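Local coordinates for protein suppressor of fused homolog (Drosophila melanogaster, PDB 6LPH) that probably binds transcription factors, including their nuclear localisation sequences, and sequesters them, this chain being its N-terminal part, from a complex with Fu, at residues 24-29 and 180-184; 175-181 and 192-196. One frame throughout, in Å; residues are numbered along the deposited sequence.

Contact 1 of 2, residues 24-29 and 180-184; sequences HLGQVY and QLGCI
The imidazole of His24 carries Ile184 on one face and the backbone carbonyl of Leu181 at its edge. Ile184 CG2 sits almost centrally over the ring, 3.5 Å from its centroid, a CH-pi contact that suits a beta-branched residue with a methyl to spare beside its main chain. At the edge, His24 NE2 donates to Leu181 O at 2.8 Å, with the acceptor 18° out of the ring plane; at the acceptor, the donor lies in the carbonyl plane, on a lone pair. The His24 side chain leaves the helix with CG anti to the backbone N (chi1 -170°), which carries the ring across to the loop at Leu181 and the strand that resumes at Cys183. A histidine fits because one flat group offers both an N-H at its rim and an apolar face. Here the last turn of helix 16-28 lies against the interrupted part of strand 172-186, in the mixed sheet of the SUFU fold. Further along the helix the contact turns apolar: Leu25 CD2 meets Leu181 CD2 at 3.8 Å, and Val28 CG2 comes to the same leucine methyl, Leu181 CD2, at 3.9 Å. The other methyl of Val28, CG1, rests against the amide end of Gln180, 3.4 Å from NE2. That amide stands 76° from the ring plane of Tyr29, whose OH hydrogen-bonds to His73 and whose ring stacks on Tyr58, while Gln180 OE1 accepts from Arg107.

Contact 2 of 2, residues 175-181 and 192-196; sequences VAQDPQL and DFCQI
A beta hairpin built from strands 172-186 and 189-199 is interrupted here, where its first strand bends out at Asp178 before rejoining its partner. Ala176 and Gln195 form an antiparallel hydrogen-bonded pair: Ala176 N gives a nearly straight bond to Gln195 O at 2.8 Å, and Gln195 N returns one to Ala176 O at 2.7 Å. Asp178 N still reaches Phe193 O at 3.0 Å, but then the backbone turns away. Val175 and Ile196 share the face where CG2 of the valine touches CD1 of the isoleucine, while Val175 CG1 lies on Cys194 CB at 3.7 Å, apolar branches suited to a buried sheet. The excursion is shaped by an Asx turn, in which Gln180 N donates to Asp178 OD2 at 3.0 Å, nearly along the C-O axis. Leu181 N widens it to an Asx motif, reaching Asp178 OD2 at 2.8 Å from above the carboxylate plane. With CG anti to the backbone N (chi1 -171°), the carboxylate lies beside its own carbonyl carbon, turned to the residues that follow. The same OD2 makes a salt bridge to Arg107, and OD1 is hydrogen-bonded to Thr105 and His73. Were Asp178 replaced by an alanine, the amides of Gln180 and Leu181 would probably lose their shared acceptor, Arg107 its acidic mate here, and Thr105 and His73 their partner. Arg107 also hydrogen-bonds to Gln195 OE1, and Trp229 O takes the amide NH2 of Gln195, so this extended glutamine uses both ends of its amide. Gln195 OE1 also lies 3.2 Å from Pro179 CD. Beyond the turn, Leu181 CD1 lies over one face of the Phe193 ring, 27° off the normal, and Leu181 CB packs against Phe193 CG, an aromatic platform for the returning chain.

How the contacts relate
Contacts 1 and 2 meet on strand 172-186 and share Gln180 and Leu181, their centres about 11 Å apart. Leu181 joins them: its side chain lies between helix 16-28 and the Phe193 ring, so the turn fixed in contact 2 presents the surface that the helix packs on in contact 1. Just past it the strands pair again, Gly182 O lying 3.0 Å from Phe193 N in a probable hydrogen bond, and Cys183 SG packs 3.1 Å from Gln177 NE2. Arg107 ties the two polar clusters together, bonding to Gln180, which meets the helix in contact 1, and to Asp178 and Gln195 of contact 2, while His73 serves Tyr29 and Asp178.

Contact 1 of 2, residues 24-29 and 180-184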
loop_
_atom_site.group_PDB
_atom_site.type_symbol
_atom_site.label_atom_id
_atom_site.label_comp_id
_atom_site.label_asym_id
_atom_site.label_seq_id
_atom_site.Cartn_x
_atom_site.Cartn_y
_atom_site.Cartn_z
ATOM N N HIS A 24 -3.503 -14.688 8.005
ATOM C CA HIS A 24 -4.444 -14.173 7.002
ATOM C C HIS A 24 -3.842 -14.121 5.615
ATOM O O HIS A 24 -4.472 -14.563 4.639
ATOM C CB HIS A 24 -4.919 -12.782 7.408
ATOM C CG HIS A 24 -6.062 -12.267 6.586
ATOM N ND1 HIS A 24 -7.168 -12.998 6.340
ATOM C CD2 HIS A 24 -6.261 -11.030 5.966
ATOM C CE1 HIS A 24 -8.028 -12.274 5.583
ATOM N NE2 HIS A 24 -7.475 -11.070 5.365
ATOM N N LEU A 25 -2.635 -13.563 5.505
ATOM C CA LEU A 25 -1.942 -13.514 4.196
ATOM C C LEU A 25 -1.635 -14.913 3.649
ATOM O O LEU A 25 -1.646 -15.132 2.424
ATOM C CB LEU A 25 -0.669 -12.681 4.257
ATOM C CG LEU A 25 -0.889 -11.173 4.482
ATOM C CD1 LEU A 25 0.423 -10.420 4.731
ATOM C CD2 LEU A 25 -1.641 -10.585 3.291
ATOM N N GLY A 26 -1.362 -15.858 4.547
ATOM C CA GLY A 26 -1.118 -17.259 4.131
ATOM C C GLY A 26 -2.331 -17.933 3.480
ATOM O O GLY A 26 -2.197 -18.812 2.597
ATOM N N GLN A 27 -3.517 -17.513 3.899
ATOM C CA GLN A 27 -4.770 -18.054 3.371
ATOM C C GLN A 27 -5.073 -17.441 2.019
ATOM O O GLN A 27 -5.662 -18.080 1.140
ATOM C CB GLN A 27 -5.923 -17.692 4.299
ATOM C CG GLN A 27 -5.829 -18.314 5.680
ATOM C CD GLN A 27 -6.362 -19.726 5.740
ATOM O OE1 GLN A 27 -7.208 -20.027 6.579
ATOM N NE2 GLN A 27 -5.880 -20.598 4.874
ATOM N N VAL A 28 -4.693 -16.181 1.871
ATOM C CA VAL A 28 -4.974 -15.445 0.662
ATOM C C VAL A 28 -3.912 -15.800 -0.401
ATOM O O VAL A 28 -4.201 -15.871 -1.592
ATOM C CB VAL A 28 -5.027 -13.919 0.965
ATOM C CG1 VAL A 28 -5.045 -13.074 -0.322
ATOM C CG2 VAL A 28 -6.261 -13.595 1.780
ATOM N N TYR A 29 -2.691 -16.059 0.038
ATOM C CA TYR A 29 -1.590 -16.361 -0.887
ATOM C C TYR A 29 -0.952 -17.684 -0.497
ATOM O O TYR A 29 0.218 -17.699 -0.092
ATOM C CB TYR A 29 -0.526 -15.257 -0.814
ATOM C CG TYR A 29 -0.872 -13.965 -1.552
ATOM C CD1 TYR A 29 -1.213 -12.792 -0.837
ATOM C CD2 TYR A 29 -0.824 -13.902 -2.943
ATOM C CE1 TYR A 29 -1.515 -11.624 -1.506
ATOM C CE2 TYR A 29 -1.134 -12.738 -3.628
ATOM C CZ TYR A 29 -1.474 -11.598 -2.899
ATOM O OH TYR A 29 -1.780 -10.424 -3.551
ATOM N N GLN A 180 -9.277 -8.091 -1.339
ATOM C CA GLN A 180 -8.859 -9.445 -0.939
ATOM C C GLN A 180 -8.800 -9.576 0.567
ATOM O O GLN A 180 -9.234 -10.587 1.143
ATOM C CB GLN A 180 -7.424 -9.678 -1.402
ATOM C CG GLN A 180 -7.291 -10.688 -2.460
ATOM C CD GLN A 180 -5.885 -10.767 -2.969
ATOM O OE1 GLN A 180 -5.110 -9.796 -2.881
ATOM N NE2 GLN A 180 -5.532 -11.929 -3.508
ATOM N N LEU A 181 -8.207 -8.574 1.206
ATOM C CA LEU A 181 -7.855 -8.727 2.626
ATOM C C LEU A 181 -8.984 -8.342 3.558
ATOM O O LEU A 181 -9.098 -8.906 4.638
ATOM C CB LEU A 181 -6.583 -7.969 2.985
ATOM C CG LEU A 181 -5.356 -8.342 2.144
ATOM C CD1 LEU A 181 -4.130 -7.616 2.660
ATOM C CD2 LEU A 181 -5.151 -9.848 2.136
ATOM N N GLY A 182 -9.796 -7.372 3.132
ATOM C CA GLY A 182 -10.936 -6.920 3.928
ATOM C C GLY A 182 -10.543 -6.446 5.325
ATOM O O GLY A 182 -9.606 -5.676 5.502
ATOM N N CYS A 183 -11.264 -6.916 6.336
ATOM C CA CYS A 183 -11.013 -6.470 7.698
ATOM C C CYS A 183 -11.020 -7.734 8.549
ATOM O O CYS A 183 -11.817 -8.622 8.298
ATOM C CB CYS A 183 -12.114 -5.492 8.146
ATOM S SG CYS A 183 -12.366 -4.057 7.039
ATOM N N ILE A 184 -10.115 -7.835 9.517
ATOM C CA ILE A 184 -10.026 -9.044 10.335
ATOM C C ILE A 184 -9.963 -8.714 11.827
ATOM O O ILE A 184 -9.610 -7.580 12.221
ATOM C CB ILE A 184 -8.792 -9.903 9.992
ATOM C CG1 ILE A 184 -7.485 -9.182 10.409
ATOM C CG2 ILE A 184 -8.751 -10.265 8.494
ATOM C CD1 ILE A 184 -6.227 -10.005 10.158
#

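Contact 2 of 2, residues 175-181 and 192-196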
loop_
_atom_site.group_PDB
_atom_site.type_symbol
_atom_site.label_atom_id
_atom_site.label_comp_id
_atom_site.label_asym_id
_atom_site.label_seq_id
_atom_site.Cartn_x
_atom_site.Cartn_y
_atom_site.Cartn_z
ATOM N N VAL A 175 -8.435 6.270 -0.274
ATOM C CA VAL A 175 -8.375 5.085 0.582
ATOM C C VAL A 175 -9.596 4.189 0.353
ATOM O O VAL A 175 -10.739 4.627 0.468
ATOM C CB VAL A 175 -8.271 5.449 2.083
ATOM C CG1 VAL A 175 -8.169 4.183 2.954
ATOM C CG2 VAL A 175 -7.070 6.359 2.320
ATOM N N ALA A 176 -9.328 2.939 -0.020
ATOM C CA ALA A 176 -10.379 1.954 -0.269
ATOM C C ALA A 176 -10.171 0.762 0.643
ATOM O O ALA A 176 -9.087 0.603 1.229
ATOM C CB ALA A 176 -10.360 1.512 -1.742
ATOM N N GLN A 177 -11.212 -0.062 0.794
ATOM C CA GLN A 177 -11.045 -1.307 1.515
ATOM C C GLN A 177 -10.319 -2.260 0.566
ATOM O O GLN A 177 -10.700 -2.373 -0.589
ATOM C CB GLN A 177 -12.383 -1.910 1.921
ATOM C CG GLN A 177 -12.152 -3.177 2.741
ATOM C CD GLN A 177 -13.436 -3.812 3.176
ATOM O OE1 GLN A 177 -14.501 -3.556 2.614
ATOM N NE2 GLN A 177 -13.351 -4.642 4.177
ATOM N N ASP A 178 -9.263 -2.906 1.042
ATOM C CA ASP A 178 -8.586 -3.947 0.261
ATOM C C ASP A 178 -9.573 -5.082 -0.095
ATOM O O ASP A 178 -10.101 -5.733 0.794
ATOM C CB ASP A 178 -7.339 -4.480 1.015
ATOM C CG ASP A 178 -6.495 -5.404 0.153
ATOM O OD1 ASP A 178 -5.329 -5.038 -0.100
ATOM O OD2 ASP A 178 -6.997 -6.474 -0.292
ATOM N N PRO A 179 -9.814 -5.317 -1.399
ATOM C CA PRO A 179 -10.839 -6.267 -1.847
ATOM C C PRO A 179 -10.553 -7.725 -1.434
ATOM O O PRO A 179 -11.485 -8.498 -1.224
ATOM C CB PRO A 179 -10.808 -6.120 -3.386
ATOM C CG PRO A 179 -9.429 -5.632 -3.693
ATOM C CD PRO A 179 -9.025 -4.768 -2.525
ATOM N N GLN A 180 -9.277 -8.091 -1.339
ATOM C CA GLN A 180 -8.859 -9.445 -0.939
ATOM C C GLN A 180 -8.800 -9.576 0.567
ATOM O O GLN A 180 -9.234 -10.587 1.143
ATOM C CB GLN A 180 -7.424 -9.678 -1.402
ATOM C CG GLN A 180 -7.291 -10.688 -2.460
ATOM C CD GLN A 180 -5.885 -10.767 -2.969
ATOM O OE1 GLN A 180 -5.110 -9.796 -2.881
ATOM N NE2 GLN A 180 -5.532 -11.929 -3.508
ATOM N N LEU A 181 -8.207 -8.574 1.206
ATOM C CA LEU A 181 -7.855 -8.727 2.626
ATOM C C LEU A 181 -8.984 -8.342 3.558
ATOM O O LEU A 181 -9.098 -8.906 4.638
ATOM C CB LEU A 181 -6.583 -7.969 2.985
ATOM C CG LEU A 181 -5.356 -8.342 2.144
ATOM C CD1 LEU A 181 -4.130 -7.616 2.660
ATOM C CD2 LEU A 181 -5.151 -9.848 2.136
ATOM N N ASP A 192 -8.347 -3.263 9.929
ATOM C CA ASP A 192 -8.897 -3.028 8.577
ATOM C C ASP A 192 -7.704 -2.970 7.623
ATOM O O ASP A 192 -6.701 -2.368 7.964
ATOM C CB ASP A 192 -9.532 -1.624 8.507
ATOM C CG ASP A 192 -10.897 -1.545 9.160
ATOM O OD1 ASP A 192 -11.395 -2.582 9.635
ATOM O OD2 ASP A 192 -11.494 -0.434 9.184
ATOM N N PHE A 193 -7.807 -3.523 6.420
ATOM C CA PHE A 193 -6.744 -3.308 5.418
ATOM C C PHE A 193 -7.132 -2.147 4.512
ATOM O O PHE A 193 -8.066 -2.256 3.706
ATOM C CB PHE A 193 -6.413 -4.610 4.677
ATOM C CG PHE A 193 -5.756 -5.636 5.577
ATOM C CD1 PHE A 193 -6.530 -6.559 6.322
ATOM C CD2 PHE A 193 -4.390 -5.630 5.751
ATOM C CE1 PHE A 193 -5.922 -7.470 7.195
ATOM C CE2 PHE A 193 -3.778 -6.526 6.631
ATOM C CZ PHE A 193 -4.533 -7.448 7.349
ATOM N N CYS A 194 -6.445 -1.005 4.696
ATOM C CA CYS A 194 -6.767 0.217 3.973
ATOM C C CYS A 194 -5.889 0.299 2.736
ATOM O O CYS A 194 -4.671 0.548 2.824
ATOM C CB CYS A 194 -6.549 1.446 4.865
ATOM S SG CYS A 194 -7.826 1.524 6.135
ATOM N N GLN A 195 -6.508 0.093 1.577
ATOM C CA GLN A 195 -5.750 0.106 0.335
ATOM C C GLN A 195 -5.657 1.518 -0.213
ATOM O O GLN A 195 -6.667 2.192 -0.493
ATOM C CB GLN A 195 -6.365 -0.817 -0.711
ATOM C CG GLN A 195 -5.536 -0.917 -1.993
ATOM C CD GLN A 195 -6.157 -1.861 -2.986
ATOM O OE1 GLN A 195 -6.383 -3.043 -2.687
ATOM N NE2 GLN A 195 -6.459 -1.350 -4.170
ATOM N N ILE A 196 -4.418 1.947 -0.385
ATOM C CA ILE A 196 -4.125 3.247 -0.941
ATOM C C ILE A 196 -4.271 3.156 -2.465
ATOM O O ILE A 196 -3.868 2.152 -3.074
ATOM C CB ILE A 196 -2.729 3.681 -0.424
ATOM C CG1 ILE A 196 -2.870 4.500 0.863
ATOM C CG2 ILE A 196 -2.013 4.627 -1.344
ATOM C CD1 ILE A 196 -3.952 4.079 1.796
#